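Putative sarcosine dimethylglycine methyltransferase (Galdieria sulphuraria, PDB 2O57) probably transfers methyl groups from S-adenosylmethionine to sarcosine and dimethylglycine. Local coordinates at residues W69-V79 and R180-P188; L80-A91 and F104-N112. All blocks are in the same frame, centred on the assembly; numbering follows the deposited sequence.

Contact 1. Residues W69-V79 and R180-P188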
loop_
_atom_site.group_PDB
_atom_site.type_symbol
_atom_site.label_atom_id
_atom_site.label_comp_id
_atom_site.label_asym_id
_atom_site.label_seq_id
_atom_site.Cartn_x
_atom_site.Cartn_y
_atom_site.Cartn_z
ATOM N N TRP A 69 -0.679 9.830 4.228
ATOM C CA TRP A 69 -1.094 8.461 3.827
ATOM C C TRP A 69 -1.035 7.514 5.035
ATOM O O TRP A 69 -2.004 6.813 5.328
ATOM C CB TRP A 69 -0.220 7.896 2.666
ATOM C CG TRP A 69 -0.313 6.384 2.540
ATOM C CD1 TRP A 69 -1.426 5.651 2.183
ATOM C CD2 TRP A 69 0.731 5.423 2.806
ATOM N NE1 TRP A 69 -1.130 4.303 2.220
ATOM C CE2 TRP A 69 0.183 4.137 2.581
ATOM C CE3 TRP A 69 2.077 5.532 3.200
ATOM C CZ2 TRP A 69 0.925 2.972 2.746
ATOM C CZ3 TRP A 69 2.828 4.366 3.374
ATOM C CH2 TRP A 69 2.244 3.092 3.140
ATOM N N LEU A 70 0.098 7.480 5.731
ATOM C CA LEU A 70 0.259 6.532 6.840
ATOM C C LEU A 70 -0.746 6.827 7.954
ATOM O O LEU A 70 -1.339 5.907 8.493
ATOM C CB LEU A 70 1.683 6.507 7.420
ATOM C CG LEU A 70 2.008 5.291 8.334
ATOM C CD1 LEU A 70 2.073 3.946 7.507
ATOM C CD2 LEU A 70 3.395 5.531 8.984
ATOM N N ALA A 71 -0.947 8.107 8.249
ATOM C CA ALA A 71 -1.892 8.535 9.267
ATOM C C ALA A 71 -3.323 8.155 8.841
ATOM O O ALA A 71 -4.113 7.717 9.650
ATOM C CB ALA A 71 -1.768 10.010 9.516
ATOM N N SER A 72 -3.623 8.281 7.548
ATOM C CA SER A 72 -4.937 7.891 7.048
ATOM C C SER A 72 -5.184 6.389 7.206
ATOM O O SER A 72 -6.276 5.987 7.591
ATOM C CB SER A 72 -5.111 8.355 5.591
ATOM O OG SER A 72 -6.385 7.978 5.091
ATOM N N GLU A 73 -4.163 5.566 6.950
ATOM C CA GLU A 73 -4.272 4.112 7.073
ATOM C C GLU A 73 -4.542 3.799 8.555
ATOM O O GLU A 73 -5.475 3.082 8.876
ATOM C CB GLU A 73 -3.000 3.399 6.559
ATOM C CG GLU A 73 -2.731 3.596 5.024
ATOM C CD GLU A 73 -3.646 2.789 4.141
ATOM O OE1 GLU A 73 -4.356 1.886 4.655
ATOM O OE2 GLU A 73 -3.664 3.036 2.927
ATOM N N LEU A 74 -3.754 4.395 9.443
ATOM C CA LEU A 74 -3.920 4.217 10.872
ATOM C C LEU A 74 -5.308 4.678 11.357
ATOM O O LEU A 74 -5.931 4.012 12.176
ATOM C CB LEU A 74 -2.826 4.982 11.612
ATOM C CG LEU A 74 -2.467 4.573 13.037
ATOM C CD1 LEU A 74 -2.276 3.057 13.176
ATOM C CD2 LEU A 74 -1.158 5.309 13.437
ATOM N N ALA A 75 -5.778 5.822 10.865
ATOM C CA ALA A 75 -7.087 6.365 11.281
ATOM C C ALA A 75 -8.255 5.417 10.949
ATOM O O ALA A 75 -9.235 5.302 11.725
ATOM C CB ALA A 75 -7.321 7.752 10.667
HETATM N N MSE A 76 -8.144 4.735 9.797
HETATM C CA MSE A 76 -9.176 3.768 9.364
HETATM C C MSE A 76 -9.318 2.616 10.369
HETATM O O MSE A 76 -10.366 1.978 10.421
HETATM C CB MSE A 76 -8.882 3.217 7.943
HETATM C CG MSE A 76 -8.944 4.276 6.830
HETATM SE SE MSE A 76 -10.745 4.860 6.540
HETATM C CE MSE A 76 -11.289 3.517 5.246
ATOM N N THR A 77 -8.289 2.353 11.183
ATOM C CA THR A 77 -8.396 1.274 12.200
ATOM C C THR A 77 -9.114 1.706 13.488
ATOM O O THR A 77 -9.331 0.868 14.370
ATOM C CB THR A 77 -6.998 0.648 12.579
ATOM O OG1 THR A 77 -6.263 1.556 13.419
ATOM C CG2 THR A 77 -6.183 0.260 11.302
ATOM N N GLY A 78 -9.478 2.989 13.602
ATOM C CA GLY A 78 -10.152 3.492 14.801
ATOM C C GLY A 78 -9.291 3.936 15.973
ATOM O O GLY A 78 -9.825 4.493 16.925
ATOM N N VAL A 79 -7.970 3.758 15.894
ATOM C CA VAL A 79 -7.103 3.995 17.071
ATOM C C VAL A 79 -6.773 5.462 17.326
ATOM O O VAL A 79 -6.348 5.810 18.451
ATOM C CB VAL A 79 -5.763 3.196 17.060
ATOM C CG1 VAL A 79 -6.019 1.661 17.184
ATOM C CG2 VAL A 79 -4.889 3.552 15.836
ATOM N N ARG A 180 -5.494 -5.263 21.050
ATOM C CA ARG A 180 -6.160 -4.625 19.901
ATOM C C ARG A 180 -5.549 -3.275 19.516
ATOM O O ARG A 180 -6.054 -2.616 18.637
ATOM C CB ARG A 180 -7.679 -4.547 20.057
ATOM C CG ARG A 180 -8.349 -5.919 20.324
ATOM C CD ARG A 180 -9.882 -5.882 20.073
ATOM N NE ARG A 180 -10.202 -5.538 18.670
ATOM C CZ ARG A 180 -10.047 -6.349 17.613
ATOM N NH1 ARG A 180 -9.530 -7.578 17.732
ATOM N NH2 ARG A 180 -10.385 -5.916 16.404
ATOM N N GLY A 181 -4.449 -2.900 20.168
ATOM C CA GLY A 181 -3.611 -1.797 19.692
ATOM C C GLY A 181 -3.069 -2.024 18.296
ATOM O O GLY A 181 -2.927 -3.166 17.855
ATOM N N VAL A 182 -2.759 -0.938 17.584
ATOM C CA VAL A 182 -2.409 -1.056 16.178
ATOM C C VAL A 182 -1.016 -0.454 15.964
ATOM O O VAL A 182 -0.704 0.602 16.529
ATOM C CB VAL A 182 -3.486 -0.381 15.255
ATOM C CG1 VAL A 182 -3.040 -0.351 13.765
ATOM C CG2 VAL A 182 -4.810 -1.162 15.324
HETATM N N MSE A 183 -0.186 -1.120 15.165
HETATM C CA MSE A 183 1.111 -0.542 14.840
HETATM C C MSE A 183 1.214 -0.249 13.358
HETATM O O MSE A 183 0.964 -1.139 12.530
HETATM C CB MSE A 183 2.239 -1.489 15.237
HETATM C CG MSE A 183 3.606 -0.990 14.738
HETATM SE SE MSE A 183 5.155 -1.711 15.670
HETATM C CE MSE A 183 5.151 -3.454 14.990
ATOM N N ALA A 184 1.648 0.960 13.020
ATOM C CA ALA A 184 1.907 1.322 11.625
ATOM C C ALA A 184 3.404 1.585 11.447
ATOM O O ALA A 184 3.984 2.426 12.149
ATOM C CB ALA A 184 1.074 2.556 11.203
ATOM N N ILE A 185 4.035 0.863 10.516
ATOM C CA ILE A 185 5.476 1.033 10.257
ATOM C C ILE A 185 5.754 1.228 8.792
ATOM O O ILE A 185 4.949 0.808 7.919
ATOM C CB ILE A 185 6.359 -0.144 10.770
ATOM C CG1 ILE A 185 6.111 -1.449 9.963
ATOM C CG2 ILE A 185 6.132 -0.355 12.251
ATOM C CD1 ILE A 185 7.170 -2.536 10.257
ATOM N N THR A 186 6.872 1.898 8.515
ATOM C CA THR A 186 7.443 1.965 7.170
ATOM C C THR A 186 8.941 1.640 7.316
ATOM O O THR A 186 9.518 1.875 8.380
ATOM C CB THR A 186 7.252 3.361 6.429
ATOM O OG1 THR A 186 8.052 4.420 7.024
ATOM C CG2 THR A 186 5.794 3.759 6.254
ATOM N N ASP A 187 9.559 1.071 6.281
ATOM C CA ASP A 187 10.984 0.756 6.355
ATOM C C ASP A 187 11.522 0.524 4.961
ATOM O O ASP A 187 10.931 -0.234 4.171
ATOM C CB ASP A 187 11.162 -0.523 7.195
ATOM C CG ASP A 187 12.450 -0.520 8.053
ATOM O OD1 ASP A 187 12.929 0.560 8.445
ATOM O OD2 ASP A 187 12.944 -1.632 8.355
ATOM N N PRO A 188 12.678 1.121 4.651
ATOM C CA PRO A 188 13.372 0.620 3.466
ATOM C C PRO A 188 13.695 -0.848 3.732
ATOM O O PRO A 188 13.991 -1.234 4.896
ATOM C CB PRO A 188 14.665 1.434 3.442
ATOM C CG PRO A 188 14.355 2.717 4.257
ATOM C CD PRO A 188 13.432 2.193 5.351
#

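Contact 2. Residues L80-A91 and F104-N112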
loop_
_atom_site.group_PDB
_atom_site.type_symbol
_atom_site.label_atom_id
_atom_site.label_comp_id
_atom_site.label_asym_id
_atom_site.label_seq_id
_atom_site.Cartn_x
_atom_site.Cartn_y
_atom_site.Cartn_z
ATOM N N LEU A 80 -6.996 6.331 16.345
ATOM C CA LEU A 80 -6.547 7.732 16.473
ATOM C C LEU A 80 -7.622 8.671 17.084
ATOM O O LEU A 80 -7.942 9.750 16.575
ATOM C CB LEU A 80 -5.908 8.253 15.162
ATOM C CG LEU A 80 -4.681 7.489 14.585
ATOM C CD1 LEU A 80 -4.191 8.117 13.245
ATOM C CD2 LEU A 80 -3.564 7.492 15.586
ATOM N N GLN A 81 -8.190 8.221 18.194
ATOM C CA GLN A 81 -9.172 8.997 18.944
ATOM C C GLN A 81 -8.438 10.105 19.701
ATOM O O GLN A 81 -7.240 9.981 19.980
ATOM C CB GLN A 81 -9.931 8.070 19.912
ATOM C CG GLN A 81 -10.591 6.853 19.238
ATOM C CD GLN A 81 -11.718 7.252 18.283
ATOM O OE1 GLN A 81 -12.476 8.194 18.558
ATOM N NE2 GLN A 81 -11.851 6.526 17.167
ATOM N N ARG A 82 -9.142 11.193 20.023
ATOM C CA ARG A 82 -8.603 12.216 20.906
ATOM C C ARG A 82 -8.148 11.555 22.197
ATOM O O ARG A 82 -8.837 10.685 22.730
ATOM C CB ARG A 82 -9.668 13.264 21.257
ATOM C CG ARG A 82 -10.276 13.952 20.047
ATOM C CD ARG A 82 -10.877 15.317 20.418
ATOM N NE ARG A 82 -9.829 16.327 20.587
ATOM C CZ ARG A 82 -9.069 16.803 19.594
ATOM N NH1 ARG A 82 -9.217 16.358 18.344
ATOM N NH2 ARG A 82 -8.143 17.722 19.853
ATOM N N GLN A 83 -6.975 11.962 22.675
ATOM C CA GLN A 83 -6.371 11.398 23.895
ATOM C C GLN A 83 -5.893 9.913 23.833
ATOM O O GLN A 83 -5.411 9.373 24.843
ATOM C CB GLN A 83 -7.270 11.647 25.118
ATOM C CG GLN A 83 -7.532 13.140 25.407
ATOM C CD GLN A 83 -8.239 13.352 26.747
ATOM O OE1 GLN A 83 -7.755 14.093 27.607
ATOM N NE2 GLN A 83 -9.380 12.697 26.932
ATOM N N ALA A 84 -5.996 9.261 22.662
ATOM C CA ALA A 84 -5.347 7.960 22.474
ATOM C C ALA A 84 -3.851 8.159 22.665
ATOM O O ALA A 84 -3.305 9.220 22.362
ATOM C CB ALA A 84 -5.637 7.365 21.055
ATOM N N LYS A 85 -3.183 7.137 23.151
ATOM C CA LYS A 85 -1.766 7.249 23.460
ATOM C C LYS A 85 -0.942 6.420 22.488
ATOM O O LYS A 85 -1.141 5.203 22.352
ATOM C CB LYS A 85 -1.513 6.765 24.902
ATOM C CG LYS A 85 -0.186 7.204 25.451
ATOM C CD LYS A 85 -0.354 8.367 26.387
ATOM C CE LYS A 85 1.002 8.745 26.987
ATOM N NZ LYS A 85 1.545 7.643 27.873
ATOM N N GLY A 86 -0.026 7.098 21.808
ATOM C CA GLY A 86 0.845 6.426 20.874
ATOM C C GLY A 86 2.284 6.572 21.249
ATOM O O GLY A 86 2.658 7.476 22.034
ATOM N N LEU A 87 3.072 5.661 20.688
ATOM C CA LEU A 87 4.498 5.574 20.864
ATOM C C LEU A 87 5.168 5.742 19.507
ATOM O O LEU A 87 4.847 5.008 18.528
ATOM C CB LEU A 87 4.837 4.210 21.480
ATOM C CG LEU A 87 6.318 3.870 21.577
ATOM C CD1 LEU A 87 7.079 4.899 22.492
ATOM C CD2 LEU A 87 6.549 2.415 21.977
ATOM N N ASP A 88 6.080 6.719 19.406
ATOM C CA ASP A 88 6.790 6.915 18.135
ATOM C C ASP A 88 8.191 6.337 18.285
ATOM O O ASP A 88 9.021 6.896 19.012
ATOM C CB ASP A 88 6.842 8.386 17.700
ATOM C CG ASP A 88 7.521 8.586 16.326
ATOM O OD1 ASP A 88 8.228 7.679 15.803
ATOM O OD2 ASP A 88 7.347 9.681 15.778
ATOM N N LEU A 89 8.435 5.213 17.598
ATOM C CA LEU A 89 9.712 4.520 17.656
ATOM C C LEU A 89 10.646 5.081 16.582
ATOM O O LEU A 89 10.420 4.905 15.380
ATOM C CB LEU A 89 9.500 3.002 17.508
ATOM C CG LEU A 89 8.850 2.243 18.665
ATOM C CD1 LEU A 89 8.693 0.783 18.304
ATOM C CD2 LEU A 89 9.729 2.323 19.945
ATOM N N GLY A 90 11.669 5.793 17.009
ATOM C CA GLY A 90 12.625 6.401 16.083
ATOM C C GLY A 90 12.129 7.780 15.701
ATOM O O GLY A 90 12.154 8.160 14.540
ATOM N N ALA A 91 11.688 8.545 16.696
ATOM C CA ALA A 91 10.963 9.782 16.441
ATOM C C ALA A 91 11.750 10.964 15.800
ATOM O O ALA A 91 11.153 11.941 15.371
ATOM C CB ALA A 91 10.296 10.217 17.747
ATOM N N PHE A 104 -4.933 14.930 15.159
ATOM C CA PHE A 104 -5.852 14.007 15.865
ATOM C C PHE A 104 -6.064 14.311 17.361
ATOM O O PHE A 104 -6.983 13.771 17.978
ATOM C CB PHE A 104 -5.353 12.553 15.699
ATOM C CG PHE A 104 -5.348 12.088 14.280
ATOM C CD1 PHE A 104 -6.533 11.639 13.678
ATOM C CD2 PHE A 104 -4.169 12.134 13.519
ATOM C CE1 PHE A 104 -6.540 11.217 12.347
ATOM C CE2 PHE A 104 -4.154 11.709 12.175
ATOM C CZ PHE A 104 -5.342 11.265 11.580
ATOM N N GLY A 105 -5.237 15.167 17.951
ATOM C CA GLY A 105 -5.325 15.412 19.389
ATOM C C GLY A 105 -5.000 14.188 20.252
ATOM O O GLY A 105 -5.469 14.081 21.388
ATOM N N VAL A 106 -4.205 13.260 19.716
ATOM C CA VAL A 106 -3.643 12.159 20.495
ATOM C C VAL A 106 -2.485 12.690 21.362
ATOM O O VAL A 106 -2.034 13.836 21.209
ATOM C CB VAL A 106 -3.048 11.032 19.555
ATOM C CG1 VAL A 106 -4.146 10.265 18.807
ATOM C CG2 VAL A 106 -2.007 11.623 18.568
ATOM N N SER A 107 -1.978 11.827 22.230
ATOM C CA SER A 107 -0.728 12.060 22.939
ATOM C C SER A 107 0.340 11.097 22.414
ATOM O O SER A 107 0.044 9.931 22.125
ATOM C CB SER A 107 -0.948 11.821 24.431
ATOM O OG SER A 107 -1.888 12.775 24.948
ATOM N N ILE A 108 1.571 11.574 22.293
ATOM C CA ILE A 108 2.658 10.770 21.730
ATOM C C ILE A 108 3.855 10.744 22.671
ATOM O O ILE A 108 4.348 11.805 23.075
ATOM C CB ILE A 108 3.155 11.334 20.361
ATOM C CG1 ILE A 108 2.010 11.423 19.318
ATOM C CG2 ILE A 108 4.331 10.505 19.812
ATOM C CD1 ILE A 108 1.617 10.100 18.733
ATOM N N ASP A 109 4.356 9.540 22.967
ATOM C CA ASP A 109 5.671 9.410 23.595
ATOM C C ASP A 109 6.663 9.080 22.481
ATOM O O ASP A 109 6.465 8.109 21.746
ATOM C CB ASP A 109 5.696 8.292 24.623
ATOM C CG ASP A 109 4.824 8.582 25.836
ATOM O OD1 ASP A 109 4.534 9.752 26.131
ATOM O OD2 ASP A 109 4.459 7.631 26.516
ATOM N N CYS A 110 7.748 9.856 22.400
ATOM C CA CYS A 110 8.786 9.618 21.404
ATOM C C CYS A 110 9.896 8.819 22.067
ATOM O O CYS A 110 10.304 9.142 23.204
ATOM C CB CYS A 110 9.331 10.960 20.868
ATOM S SG CYS A 110 8.170 11.963 19.991
ATOM N N LEU A 111 10.367 7.769 21.395
ATOM C CA LEU A 111 11.538 7.029 21.854
ATOM C C LEU A 111 12.605 7.158 20.802
ATOM O O LEU A 111 12.369 6.842 19.631
ATOM C CB LEU A 111 11.234 5.554 22.136
ATOM C CG LEU A 111 12.376 4.767 22.795
ATOM C CD1 LEU A 111 12.625 5.273 24.206
ATOM C CD2 LEU A 111 11.974 3.280 22.836
ATOM N N ASN A 112 13.778 7.637 21.197
ATOM C CA ASN A 112 14.799 7.911 20.209
ATOM C C ASN A 112 16.173 7.753 20.863
ATOM O O ASN A 112 16.339 8.123 22.037
ATOM C CB ASN A 112 14.596 9.339 19.694
ATOM C CG ASN A 112 15.289 9.617 18.383
ATOM O OD1 ASN A 112 15.042 8.943 17.376
ATOM N ND2 ASN A 112 16.087 10.683 18.350
HETATM O O HOH W 1 -8.969 12.143 16.631
HETATM O O HOH W 2 -3.600 10.905 26.558
HETATM O O HOH W 3 3.557 9.739 28.728
#

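Contact 1. Residues W69-V79 and R180-P188
Leu74 and Val182 meet where the helix 59-76 lies over the central sheet of a Rossmann-like methyltransferase fold, on strand 181-190. Helix and strand segments run nearly antiparallel (160°), their axes 9.2 Å apart at closest, and the contact is apolar and largely buried. Leu74 CD1 slides past Val182 to lie 3.5 Å from its CG1, and the same methyl reaches Ala184 CB. One turn earlier, Leu70 sets its CG over that alanine methyl at 4.1 Å from Ala184 CB, while both its methyls meet Thr186 CG2 from the same side. Leu70 reaches the strand with its CG anti to the backbone N (chi1 -165°). Farther along the chain, Val79 CG1 packs 3.6 Å from Val182 CG2, and Thr77 comes tip to tip with the same valine. Thr77 OG1 is fixed from behind, donating to Leu74 O in the carbonyl plane; that oxygen also accepts from Thr77 N. A valine in place of Thr77 is likely to leave Leu74 O with one donor fewer and to lose the bond that fixes the side chain's rotation. Further out, Thr186 turns its hydroxyl to Asp158, and Glu73 forms salt bridges with Arg230 and with Arg234 of the second subunit. At the start of the segment Trp69 NE1 donates to Glu73 OE2 over 2.9 Å, meeting its anti side 23° out of the carboxylate plane.

Contact 2. Residues L80-A91 and F104-N112
Gly86 N donates to Ser107 O and Gly86 O accepts from Asp109 N, the pattern by which strands 85-89 and 107-112 pair in parallel within a right-handed beta-alpha-beta crossover through helix 95-104. The ladder runs on through Asp88, whose N meets Asp109 O at 2.7 Å and whose O takes Leu111 N, and ends with Gly90 N on Leu111 O. At the other end Ser107 N reaches Ala84 O, while Gln83 N approaches Gly105 O from above the carbonyl plane, 37° out of it. Water 1 supplies hydrogens to Leu80 O and Phe104 O; water 2 links Gln83 O with Ser107 OG. Water 1 also lies in plane at the edge of the Phe104 ring, one face of which takes Leu80 CD1, 3.8 Å from the centroid, in a CH-pi contact. Lys85, bent at chi2 (102°) and chi4, swings NZ across to Asp109 OD2 at 3.2 Å, a salt bridge on the syn side but 32° out of the carboxylate plane. Water 3 closes this bridge, accepting from Lys85 NZ and donating to Asp109 OD1. Thr135 and Tyr151 also bind the carboxylate, one at each oxygen. Asn112 OD1 accepts from Gly92 N in the glycine-rich turn, and its ND2 bonds Gln117 OE1. With so many donors around it, the buried Asp109 carboxylate is likely to remain ionised, with Lys85 supplying a compensating positive charge.

Overall arrangement
The two contacts lie about 12 Å apart, centre to centre, and share the central sheet. Along the chain, helix 59-76 of contact 1 comes first and leads through a short loop into strand 85-89 of contact 2; strand 107-112 follows, and strand 181-190 arrives much later to complete contact 1. Across the sheet, strand 151-157 separates strand 85-89 from strand 181-190. Leu80 joins the contacts physically, its CD1 packing against the helix at Leu74 and Ala75. Contact 2 builds the first parallel pair, with Gly90 in a glycine-rich turn resembling those that bind S-adenosylmethionine in related enzymes, while contact 1 fastens the preceding helix over a later strand of the sheet.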